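Local coordinates for uncharacterized protein (PDB 3LMF) that is of unknown function but, as a cysteine-rich four-helix bundle of the Csp family, probably binds and stores copper(I) ions, at residues A53-T58 / P71-V76; A13-C18 / F62-S67; I80-A85 / Q103-C108; A43-L48 / E89-M94. All blocks are in the same frame, centred on the assembly; numbering follows the deposited sequence.

Contact 1: A53-T58 / P71-V76; sequences AEICQT and PKVCGV
Ile55 holds CG1 anti to its backbone N (chi1 -166°), and a turn back at chi2 (57°) brings CD1 round to face Val73 and Val76, both of which also carry CG1 opposite the main-chain nitrogen. The methyl CD1 of Ile55 thus lies between two valine methyls of the other helix, 4.3 Å from Val76 CG1 and 4.5 Å from Val73 CG1. One turn on, Thr58 presents only its methyl, CG2 resting 4.2 Å from Val73 CG1. These are light, methyl-to-methyl touches, as suits axes 9.5 Å apart in this antiparallel pair (160°), which belongs to helices 43-64 and 70-90 of the four-helix bundle. The face continues into the tetramer: Phe62 of the second subunit packs on Ile55, Val76 of that subunit on Val76, and the Thr58 hydroxyl is hydrogen-bonded to Thr58 of the same neighbour. Cys56 and Cys74 direct their CB atoms away from this pairing, and Cys56 meets Cys21 of helix 8-36 and Cys77 and Cys81 of helix 70-90. The chemistry is therefore sorted by side: aliphatic carbon joins the two helices, a hydroxyl from each subunit meets across the subunit boundary along with other polar pairs, and the soft sulfur atoms are kept for the bundle interior.

Contact 2: A13-C18 / F62-S67; sequences ACIDAC and FMLSGS
Ile15 and Met63 bring helix 8-36 and the last turn of helix 43-64 together with their CA atoms 6.9 Å apart. Their side chains slide past each other in opposite directions, Ile15 CG1 lying 3.8 Å from Met63 CB. Met63, a selenomethionine in this crystal, starts with CG anti to its carbonyl carbon and bends at chi3 (84°), which curls the selenium and its methyl against Cys14. The closest touch is between Cys14 CB and Met63 CE, at 3.5 Å tighter than usual carbon packing, and Cys14 SG sits 3.7 Å from Met63 SE. On the other flank Ile15 CD1 reaches Leu64 CD2 at 4.2 Å. All this happens where the second helix of the four-helix bundle stops in a Schellman motif: Gly66 takes a positive phi (71°), Ser67 N bonds back to Phe62 O and Gly66 N, weakly, to Met63 O. Ser65 OG is an additional donor to Phe62 O, from above its carbonyl plane. Met111 of helix 95-112 covers both Cys14 and Met63, extending the sulfur-rich layer to a third helix. Outside the bundle the contact is overlaid by the third subunit, whose Arg23 packs on Ile15 and Leu64 and pairs with Asp16, while Asn31 of that subunit takes the Leu64 carbonyl.

Contact 3: I80-A85 / Q103-C108; sequences ICDACA and QCAEHC
Cys81 and Cys104 belong to the thiol-lined core of the four-helix bundle, at the point where its last two helices, 70-90 and 95-112, run antiparallel (161°) with their axes only 8.6 Å apart. So close an approach depends on small residues. The CA atoms of Cys81 and Ala105 are 5.5 Å apart, and the methyl Ala105 CB meets Cys81 CB at 3.8 Å, each CB directed at the opposing helix. Beside this pair the thiols of Cys81 and Cys104 meet by different torsions: Cys81 SG stands anti to its carbonyl carbon (chi1 -74°), Cys104 SG anti to its backbone N (-179°), and the sulfurs come to 3.7 Å, packed against each other but well beyond disulfide length. Toward the outer side, Asp82 lays its carboxylate over the same alanine methyl, OD1 lying 3.7 Å from Ala105 CB. The charge is not spent there, since Asp82 OD2 forms a salt bridge with Arg109 further along helix 95-112. Within that helix His107 ND1 donates to Gln103 O at 3.1 Å, a bent bond that approaches from above the carbonyl plane and ties the ring back to the preceding turn. Cys56 touches both Cys81 and Cys104, while Cys18 and Cys21 reach Cys104 from helix 8-36. The contact is thus layered, with the Asp82 carboxylate toward the outer side, then an alanine–cysteine seam, then unlinked thiols. A cluster of buried thiols, potential soft ligands, is consistent with the copper(I) storage attributed to the Csp family.

Contact 4: A43-L48 / E89-M94; sequences ADHLRL and EQLDGM
The His45 ring is met in two different ways by Leu91 and Met94, whose side chains come from the opposite direction. Leu91 sets CD2 over one face as a CH-pi contact, 4.1 Å from the ring centroid and 16° off the normal, shifted toward CE1 of His45. Met94, a selenomethionine here, comes instead to the ring edge: its methyl CE lies near the plane, 3.4 Å from both His45 NE2 and His45 CE1. Successive bends at chi2 (-81°) and chi3 (-87°) curl the Met94 chain so that the methyl, not the selenium, makes this touch. The imidazole is fixed from its other nitrogen, ND1 being hydrogen-bonded to Ser87 OG just ahead of the loop. With an alanine here, the Ser87 hydroxyl would probably lose its imidazole mate, and a gap would be likely to open between the methyls of Leu91 and Met94 and helix 43-64. The site joins the start of helix 43-64 to the turn between helices 70-90 and 95-112, where Met94 is the N-cap residue, and Cys33 and Cys88 also touch the His45 side chain. The two nitrogens differ: ND1 has a polar partner, whereas NE2 is buried against a methyl with no partner in the model, so position depends on one hydrogen bond and on apolar packing.

How the contacts relate
From the N terminus, residues 13-18 of the first helix wait until 62-67 to close contact 2. Within that interval begin contact 4, at 43-48, and contact 1, at 53-58, and both cross contact 2 by ending later. Contact 1 closes first of the two, at 71-76, as the short hairpin between the second and third helices, and lies wholly inside the span of contact 4, which ends at 89-94. Contact 3 starts at 80-85, after contacts 1 and 2 are complete, crosses contact 4 and binds in the last helix. Contacts 2 and 4 occupy opposite ends of the bundle, about 25 Å apart between centres, while cysteines of contacts 1, 2 and 3 meet in its middle.

Contact 1: A53-T58 / P71-V76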
loop_
_atom_site.group_PDB
_atom_site.type_symbol
_atom_site.label_atom_id
_atom_site.label_comp_id
_atom_site.label_asym_id
_atom_site.label_seq_id
_atom_site.Cartn_x
_atom_site.Cartn_y
_atom_site.Cartn_z
ATOM N N ALA A 53 -9.051 0.947 6.718
ATOM C CA ALA A 53 -8.531 -0.112 5.850
ATOM C C ALA A 53 -7.017 0.026 5.684
ATOM O O ALA A 53 -6.286 -0.964 5.701
ATOM C CB ALA A 53 -9.218 -0.063 4.485
ATOM N N GLU A 54 -6.564 1.267 5.533
ATOM C CA GLU A 54 -5.149 1.591 5.379
ATOM C C GLU A 54 -4.331 1.170 6.603
ATOM O O GLU A 54 -3.386 0.397 6.485
ATOM C CB GLU A 54 -4.988 3.097 5.166
ATOM C CG GLU A 54 -3.560 3.563 4.918
ATOM C CD GLU A 54 -3.054 3.164 3.554
ATOM O OE1 GLU A 54 -1.933 3.577 3.184
ATOM O OE2 GLU A 54 -3.776 2.428 2.844
ATOM N N ILE A 55 -4.694 1.688 7.777
ATOM C CA ILE A 55 -3.974 1.357 8.997
ATOM C C ILE A 55 -3.985 -0.151 9.274
ATOM O O ILE A 55 -2.962 -0.705 9.672
ATOM C CB ILE A 55 -4.527 2.140 10.232
ATOM C CG1 ILE A 55 -3.539 2.041 11.403
ATOM C CG2 ILE A 55 -5.848 1.553 10.686
ATOM C CD1 ILE A 55 -2.128 2.548 11.097
ATOM N N CYS A 56 -5.107 -0.830 9.041
ATOM C CA CYS A 56 -5.147 -2.273 9.286
ATOM C C CYS A 56 -4.176 -2.997 8.357
ATOM O O CYS A 56 -3.496 -3.940 8.764
ATOM C CB CYS A 56 -6.558 -2.829 9.089
ATOM S SG CYS A 56 -7.713 -2.360 10.395
ATOM N N GLN A 57 -4.103 -2.540 7.113
ATOM C CA GLN A 57 -3.205 -3.139 6.132
ATOM C C GLN A 57 -1.752 -2.913 6.539
ATOM O O GLN A 57 -0.894 -3.763 6.311
ATOM C CB GLN A 57 -3.471 -2.532 4.751
ATOM C CG GLN A 57 -2.840 -3.279 3.597
ATOM C CD GLN A 57 -3.404 -2.842 2.250
ATOM O OE1 GLN A 57 -2.968 -3.314 1.205
ATOM N NE2 GLN A 57 -4.382 -1.939 2.276
ATOM N N THR A 58 -1.485 -1.764 7.147
ATOM C CA THR A 58 -0.138 -1.437 7.597
ATOM C C THR A 58 0.238 -2.338 8.778
ATOM O O THR A 58 1.325 -2.917 8.814
ATOM C CB THR A 58 -0.049 0.060 7.994
ATOM O OG1 THR A 58 -0.320 0.864 6.839
ATOM C CG2 THR A 58 1.331 0.410 8.535
ATOM N N PRO A 71 3.768 -3.473 17.856
ATOM C CA PRO A 71 2.972 -3.008 18.997
ATOM C C PRO A 71 2.529 -1.554 18.862
ATOM O O PRO A 71 1.358 -1.237 19.049
ATOM C CB PRO A 71 3.918 -3.217 20.181
ATOM C CG PRO A 71 4.664 -4.460 19.774
ATOM C CD PRO A 71 4.996 -4.144 18.319
ATOM N N LYS A 72 3.476 -0.684 18.529
ATOM C CA LYS A 72 3.204 0.739 18.368
ATOM C C LYS A 72 2.160 0.973 17.261
ATOM O O LYS A 72 1.167 1.679 17.462
ATOM C CB LYS A 72 4.508 1.471 18.028
ATOM C CG LYS A 72 4.462 2.988 18.204
ATOM C CD LYS A 72 4.468 3.390 19.679
ATOM C CE LYS A 72 4.167 4.879 19.856
ATOM N NZ LYS A 72 5.132 5.786 19.139
ATOM N N VAL A 73 2.390 0.377 16.096
ATOM C CA VAL A 73 1.472 0.513 14.974
ATOM C C VAL A 73 0.088 -0.009 15.327
ATOM O O VAL A 73 -0.926 0.601 14.980
ATOM C CB VAL A 73 1.991 -0.253 13.745
ATOM C CG1 VAL A 73 0.919 -0.310 12.668
ATOM C CG2 VAL A 73 3.244 0.431 13.216
ATOM N N CYS A 74 0.048 -1.141 16.016
ATOM C CA CYS A 74 -1.224 -1.735 16.409
ATOM C C CYS A 74 -2.004 -0.837 17.366
ATOM O O CYS A 74 -3.228 -0.768 17.289
ATOM C CB CYS A 74 -0.997 -3.106 17.051
ATOM S SG CYS A 74 -0.621 -4.421 15.881
ATOM N N GLY A 75 -1.294 -0.149 18.258
ATOM C CA GLY A 75 -1.953 0.741 19.198
ATOM C C GLY A 75 -2.723 1.830 18.467
ATOM O O GLY A 75 -3.832 2.204 18.857
ATOM N N VAL A 76 -2.129 2.343 17.398
ATOM C CA VAL A 76 -2.762 3.381 16.607
ATOM C C VAL A 76 -3.909 2.766 15.818
ATOM O O VAL A 76 -4.977 3.372 15.676
ATOM C CB VAL A 76 -1.756 4.023 15.644
ATOM C CG1 VAL A 76 -2.461 4.963 14.686
ATOM C CG2 VAL A 76 -0.703 4.776 16.448
#

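Contact 2: A13-C18 / F62-S67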
loop_
_atom_site.group_PDB
_atom_site.type_symbol
_atom_site.label_atom_id
_atom_site.label_comp_id
_atom_site.label_asym_id
_atom_site.label_seq_id
_atom_site.Cartn_x
_atom_site.Cartn_y
_atom_site.Cartn_z
ATOM N N ALA A 13 -3.570 -14.427 15.601
ATOM C CA ALA A 13 -4.945 -14.001 15.815
ATOM C C ALA A 13 -5.110 -12.534 15.433
ATOM O O ALA A 13 -6.127 -12.149 14.867
ATOM C CB ALA A 13 -5.344 -14.211 17.278
ATOM N N CYS A 14 -4.115 -11.711 15.745
ATOM C CA CYS A 14 -4.219 -10.298 15.411
ATOM C C CYS A 14 -3.988 -10.080 13.922
ATOM O O CYS A 14 -4.529 -9.140 13.333
ATOM C CB CYS A 14 -3.220 -9.466 16.212
ATOM S SG CYS A 14 -3.399 -7.683 15.960
ATOM N N ILE A 15 -3.180 -10.940 13.315
ATOM C CA ILE A 15 -2.910 -10.841 11.888
ATOM C C ILE A 15 -4.189 -11.103 11.101
ATOM O O ILE A 15 -4.551 -10.328 10.212
ATOM C CB ILE A 15 -1.810 -11.838 11.458
ATOM C CG1 ILE A 15 -0.438 -11.235 11.765
ATOM C CG2 ILE A 15 -1.938 -12.182 9.978
ATOM C CD1 ILE A 15 0.719 -12.162 11.470
ATOM N N ASP A 16 -4.887 -12.182 11.442
ATOM C CA ASP A 16 -6.127 -12.516 10.753
ATOM C C ASP A 16 -7.211 -11.472 10.993
ATOM O O ASP A 16 -8.022 -11.197 10.107
ATOM C CB ASP A 16 -6.628 -13.897 11.185
ATOM C CG ASP A 16 -5.687 -15.013 10.764
ATOM O OD1 ASP A 16 -4.995 -14.847 9.732
ATOM O OD2 ASP A 16 -5.648 -16.057 11.450
ATOM N N ALA A 17 -7.216 -10.888 12.187
ATOM C CA ALA A 17 -8.198 -9.870 12.538
ATOM C C ALA A 17 -7.967 -8.605 11.708
ATOM O O ALA A 17 -8.908 -8.043 11.148
ATOM C CB ALA A 17 -8.112 -9.553 14.027
ATOM N N CYS A 18 -6.718 -8.153 11.637
ATOM C CA CYS A 18 -6.395 -6.972 10.849
ATOM C C CYS A 18 -6.691 -7.237 9.371
ATOM O O CYS A 18 -7.250 -6.383 8.683
ATOM C CB CYS A 18 -4.920 -6.591 11.008
ATOM S SG CYS A 18 -4.533 -5.743 12.551
ATOM N N PHE A 62 3.272 -4.972 8.997
ATOM C CA PHE A 62 4.312 -4.916 10.012
ATOM C C PHE A 62 4.476 -6.249 10.732
ATOM O O PHE A 62 5.593 -6.701 10.962
ATOM C CB PHE A 62 4.021 -3.797 11.024
ATOM C CG PHE A 62 4.699 -2.503 10.696
ATOM C CD1 PHE A 62 4.458 -1.864 9.481
ATOM C CD2 PHE A 62 5.607 -1.935 11.584
ATOM C CE1 PHE A 62 5.111 -0.673 9.153
ATOM C CE2 PHE A 62 6.265 -0.745 11.263
ATOM C CZ PHE A 62 6.018 -0.114 10.047
HETATM N N MSE A 63 3.363 -6.879 11.077
HETATM C CA MSE A 63 3.413 -8.156 11.765
HETATM C C MSE A 63 3.863 -9.273 10.827
HETATM O O MSE A 63 4.556 -10.194 11.243
HETATM C CB MSE A 63 2.047 -8.490 12.369
HETATM C CG MSE A 63 1.706 -7.656 13.598
HETATM SE SE MSE A 63 -0.105 -7.930 14.221
HETATM C CE MSE A 63 0.140 -9.516 15.286
ATOM N N LEU A 64 3.470 -9.200 9.563
ATOM C CA LEU A 64 3.891 -10.225 8.623
ATOM C C LEU A 64 5.400 -10.155 8.433
ATOM O O LEU A 64 6.059 -11.186 8.333
ATOM C CB LEU A 64 3.200 -10.041 7.273
ATOM C CG LEU A 64 1.743 -10.483 7.242
ATOM C CD1 LEU A 64 1.112 -10.009 5.956
ATOM C CD2 LEU A 64 1.656 -12.002 7.370
ATOM N N SER A 65 5.942 -8.938 8.416
ATOM C CA SER A 65 7.363 -8.731 8.208
ATOM C C SER A 65 8.209 -8.944 9.460
ATOM O O SER A 65 9.434 -8.843 9.401
ATOM C CB SER A 65 7.613 -7.323 7.668
ATOM O OG SER A 65 7.538 -6.367 8.714
ATOM N N GLY A 66 7.558 -9.236 10.582
ATOM C CA GLY A 66 8.274 -9.457 11.827
ATOM C C GLY A 66 8.878 -8.192 12.406
ATOM O O GLY A 66 9.950 -8.231 13.009
ATOM N N SER A 67 8.198 -7.062 12.222
ATOM C CA SER A 67 8.703 -5.786 12.724
ATOM C C SER A 67 8.675 -5.730 14.238
ATOM O O SER A 67 7.798 -6.313 14.878
ATOM C CB SER A 67 7.865 -4.630 12.184
ATOM O OG SER A 67 8.255 -3.396 12.774
#

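Contact 3: I80-A85 / Q103-C108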
loop_
_atom_site.group_PDB
_atom_site.type_symbol
_atom_site.label_atom_id
_atom_site.label_comp_id
_atom_site.label_asym_id
_atom_site.label_seq_id
_atom_site.Cartn_x
_atom_site.Cartn_y
_atom_site.Cartn_z
ATOM N N ILE A 80 -8.116 3.828 15.613
ATOM C CA ILE A 80 -8.840 4.108 14.376
ATOM C C ILE A 80 -9.987 3.123 14.156
ATOM O O ILE A 80 -11.047 3.498 13.665
ATOM C CB ILE A 80 -7.873 4.082 13.166
ATOM C CG1 ILE A 80 -6.827 5.178 13.341
ATOM C CG2 ILE A 80 -8.637 4.262 11.865
ATOM C CD1 ILE A 80 -5.661 5.090 12.380
ATOM N N CYS A 81 -9.773 1.866 14.529
ATOM C CA CYS A 81 -10.809 0.848 14.389
ATOM C C CYS A 81 -12.013 1.175 15.279
ATOM O O CYS A 81 -13.159 1.034 14.847
ATOM C CB CYS A 81 -10.261 -0.539 14.748
ATOM S SG CYS A 81 -9.141 -1.276 13.494
ATOM N N ASP A 82 -11.757 1.602 16.518
ATOM C CA ASP A 82 -12.838 1.954 17.440
ATOM C C ASP A 82 -13.649 3.108 16.880
ATOM O O ASP A 82 -14.878 3.107 16.956
ATOM C CB ASP A 82 -12.309 2.364 18.821
ATOM C CG ASP A 82 -11.960 1.176 19.701
ATOM O OD1 ASP A 82 -12.767 0.221 19.786
ATOM O OD2 ASP A 82 -10.881 1.211 20.332
ATOM N N ALA A 83 -12.966 4.106 16.338
ATOM C CA ALA A 83 -13.676 5.244 15.777
ATOM C C ALA A 83 -14.486 4.805 14.558
ATOM O O ALA A 83 -15.631 5.215 14.398
ATOM C CB ALA A 83 -12.691 6.358 15.402
ATOM N N CYS A 84 -13.912 3.956 13.708
ATOM C CA CYS A 84 -14.637 3.502 12.523
ATOM C C CYS A 84 -15.868 2.685 12.913
ATOM O O CYS A 84 -16.915 2.788 12.278
ATOM C CB CYS A 84 -13.720 2.678 11.608
ATOM S SG CYS A 84 -14.481 2.154 10.035
ATOM N N ALA A 85 -15.743 1.878 13.961
ATOM C CA ALA A 85 -16.865 1.058 14.424
ATOM C C ALA A 85 -18.029 1.938 14.871
ATOM O O ALA A 85 -19.191 1.628 14.607
ATOM C CB ALA A 85 -16.427 0.160 15.579
ATOM N N GLN A 103 -13.452 -6.267 16.958
ATOM C CA GLN A 103 -12.559 -7.404 17.162
ATOM C C GLN A 103 -11.120 -6.997 16.877
ATOM O O GLN A 103 -10.233 -7.213 17.697
ATOM C CB GLN A 103 -12.943 -8.571 16.244
ATOM C CG GLN A 103 -11.954 -9.744 16.306
ATOM C CD GLN A 103 -12.192 -10.808 15.233
ATOM O OE1 GLN A 103 -12.132 -10.525 14.027
ATOM N NE2 GLN A 103 -12.449 -12.045 15.671
ATOM N N CYS A 104 -10.889 -6.403 15.713
ATOM C CA CYS A 104 -9.548 -5.987 15.355
ATOM C C CYS A 104 -8.959 -5.055 16.407
ATOM O O CYS A 104 -7.809 -5.200 16.793
ATOM C CB CYS A 104 -9.566 -5.314 13.977
ATOM S SG CYS A 104 -7.949 -4.773 13.377
ATOM N N ALA A 105 -9.760 -4.101 16.871
ATOM C CA ALA A 105 -9.317 -3.135 17.882
ATOM C C ALA A 105 -8.868 -3.832 19.171
ATOM O O ALA A 105 -7.902 -3.415 19.813
ATOM C CB ALA A 105 -10.435 -2.145 18.196
ATOM N N GLU A 106 -9.579 -4.890 19.538
ATOM C CA GLU A 106 -9.262 -5.662 20.733
ATOM C C GLU A 106 -7.931 -6.395 20.565
ATOM O O GLU A 106 -7.080 -6.357 21.457
ATOM C CB GLU A 106 -10.388 -6.662 21.033
ATOM C CG GLU A 106 -10.059 -7.648 22.146
ATOM C CD GLU A 106 -11.194 -8.620 22.453
ATOM O OE1 GLU A 106 -10.940 -9.591 23.200
ATOM O OE2 GLU A 106 -12.334 -8.415 21.967
ATOM N N HIS A 107 -7.746 -7.070 19.434
ATOM C CA HIS A 107 -6.483 -7.776 19.210
ATOM C C HIS A 107 -5.325 -6.797 19.110
ATOM O O HIS A 107 -4.243 -7.061 19.619
ATOM C CB HIS A 107 -6.525 -8.622 17.934
ATOM C CG HIS A 107 -7.371 -9.845 18.054
ATOM N ND1 HIS A 107 -8.677 -9.889 17.620
ATOM C CD2 HIS A 107 -7.110 -11.058 18.593
ATOM C CE1 HIS A 107 -9.186 -11.079 17.886
ATOM N NE2 HIS A 107 -8.256 -11.807 18.477
ATOM N N CYS A 108 -5.554 -5.667 18.452
ATOM C CA CYS A 108 -4.506 -4.681 18.310
ATOM C C CYS A 108 -4.112 -4.125 19.673
ATOM O O CYS A 108 -2.931 -3.877 19.920
ATOM C CB CYS A 108 -4.945 -3.567 17.358
ATOM S SG CYS A 108 -4.862 -4.069 15.601
#

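Contact 4: A43-L48 / E89-M94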
loop_
_atom_site.group_PDB
_atom_site.type_symbol
_atom_site.label_atom_id
_atom_site.label_comp_id
_atom_site.label_asym_id
_atom_site.label_seq_id
_atom_site.Cartn_x
_atom_site.Cartn_y
_atom_site.Cartn_z
ATOM N N ALA A 43 -18.392 12.794 4.021
ATOM C CA ALA A 43 -16.949 13.007 4.102
ATOM C C ALA A 43 -16.220 12.306 5.252
ATOM O O ALA A 43 -15.346 11.472 5.012
ATOM C CB ALA A 43 -16.651 14.502 4.140
ATOM N N ASP A 44 -16.567 12.646 6.491
ATOM C CA ASP A 44 -15.911 12.045 7.648
ATOM C C ASP A 44 -16.032 10.522 7.715
ATOM O O ASP A 44 -15.074 9.841 8.071
ATOM C CB ASP A 44 -16.447 12.648 8.955
ATOM C CG ASP A 44 -16.202 14.147 9.061
ATOM O OD1 ASP A 44 -15.079 14.606 8.760
ATOM O OD2 ASP A 44 -17.136 14.871 9.464
ATOM N N HIS A 45 -17.196 9.983 7.380
ATOM C CA HIS A 45 -17.386 8.541 7.437
ATOM C C HIS A 45 -16.532 7.788 6.428
ATOM O O HIS A 45 -15.817 6.850 6.788
ATOM C CB HIS A 45 -18.857 8.184 7.220
ATOM C CG HIS A 45 -19.093 6.723 6.967
ATOM N ND1 HIS A 45 -18.849 5.753 7.910
ATOM C CD2 HIS A 45 -19.528 6.076 5.860
ATOM C CE1 HIS A 45 -19.125 4.562 7.397
ATOM N NE2 HIS A 45 -19.538 4.732 6.155
ATOM N N LEU A 46 -16.605 8.190 5.163
ATOM C CA LEU A 46 -15.838 7.511 4.128
ATOM C C LEU A 46 -14.331 7.611 4.388
ATOM O O LEU A 46 -13.633 6.603 4.299
ATOM C CB LEU A 46 -16.191 8.071 2.748
ATOM C CG LEU A 46 -15.975 7.069 1.611
ATOM C CD1 LEU A 46 -16.895 5.863 1.800
ATOM C CD2 LEU A 46 -16.256 7.743 0.284
ATOM N N ARG A 47 -13.834 8.804 4.724
ATOM C CA ARG A 47 -12.409 8.960 5.017
ATOM C C ARG A 47 -12.003 7.959 6.079
ATOM O O ARG A 47 -10.991 7.265 5.953
ATOM C CB ARG A 47 -12.065 10.337 5.590
ATOM C CG ARG A 47 -12.046 11.493 4.645
ATOM C CD ARG A 47 -11.246 12.637 5.263
ATOM N NE ARG A 47 -11.429 13.873 4.520
ATOM C CZ ARG A 47 -12.404 14.744 4.750
ATOM N NH1 ARG A 47 -13.284 14.519 5.717
ATOM N NH2 ARG A 47 -12.513 15.830 3.995
ATOM N N LEU A 48 -12.789 7.913 7.148
ATOM C CA LEU A 48 -12.500 7.013 8.253
ATOM C C LEU A 48 -12.453 5.576 7.751
ATOM O O LEU A 48 -11.551 4.817 8.094
ATOM C CB LEU A 48 -13.561 7.158 9.346
ATOM C CG LEU A 48 -13.211 6.533 10.700
ATOM C CD1 LEU A 48 -11.826 6.983 11.144
ATOM C CD2 LEU A 48 -14.261 6.946 11.725
ATOM N N GLU A 89 -21.932 2.428 13.266
ATOM C CA GLU A 89 -23.112 2.157 14.089
ATOM C C GLU A 89 -24.297 3.002 13.624
ATOM O O GLU A 89 -25.453 2.599 13.763
ATOM C CB GLU A 89 -22.823 2.456 15.566
ATOM C CG GLU A 89 -21.858 1.489 16.229
ATOM C CD GLU A 89 -21.559 1.842 17.683
ATOM O OE1 GLU A 89 -20.791 1.099 18.322
ATOM O OE2 GLU A 89 -22.087 2.858 18.183
ATOM N N GLN A 90 -23.992 4.172 13.069
ATOM C CA GLN A 90 -25.003 5.103 12.571
ATOM C C GLN A 90 -25.748 4.591 11.331
ATOM O O GLN A 90 -26.954 4.799 11.200
ATOM C CB GLN A 90 -24.352 6.449 12.223
ATOM C CG GLN A 90 -24.894 7.653 12.984
ATOM C CD GLN A 90 -24.225 7.848 14.331
ATOM O OE1 GLN A 90 -22.993 8.065 14.354
ATOM N NE2 GLN A 90 -24.928 7.789 15.364
ATOM N N LEU A 91 -25.031 3.925 10.427
ATOM C CA LEU A 91 -25.628 3.419 9.191
ATOM C C LEU A 91 -26.168 2.000 9.269
ATOM O O LEU A 91 -25.826 1.241 10.173
ATOM C CB LEU A 91 -24.615 3.493 8.050
ATOM C CG LEU A 91 -23.925 4.834 7.801
ATOM C CD1 LEU A 91 -24.931 5.969 7.931
ATOM C CD2 LEU A 91 -22.791 5.012 8.785
ATOM N N ASP A 92 -27.008 1.639 8.304
ATOM C CA ASP A 92 -27.593 0.310 8.282
ATOM C C ASP A 92 -26.934 -0.596 7.250
ATOM O O ASP A 92 -26.393 -0.128 6.248
ATOM C CB ASP A 92 -29.093 0.416 8.020
ATOM C CG ASP A 92 -29.402 1.141 6.734
ATOM O OD1 ASP A 92 -29.133 0.572 5.655
ATOM O OD2 ASP A 92 -29.902 2.284 6.803
ATOM N N GLY A 93 -26.992 -1.900 7.505
ATOM C CA GLY A 93 -26.376 -2.862 6.612
ATOM C C GLY A 93 -24.887 -2.903 6.906
ATOM O O GLY A 93 -24.135 -3.664 6.301
HETATM N N MSE A 94 -24.471 -2.082 7.862
HETATM C CA MSE A 94 -23.073 -1.982 8.248
HETATM C C MSE A 94 -22.731 -2.834 9.468
HETATM O O MSE A 94 -21.675 -2.661 10.073
HETATM C CB MSE A 94 -22.741 -0.519 8.539
HETATM C CG MSE A 94 -23.069 0.426 7.397
HETATM SE SE MSE A 94 -21.803 0.419 6.125
HETATM C CE MSE A 94 -20.723 1.644 6.817
#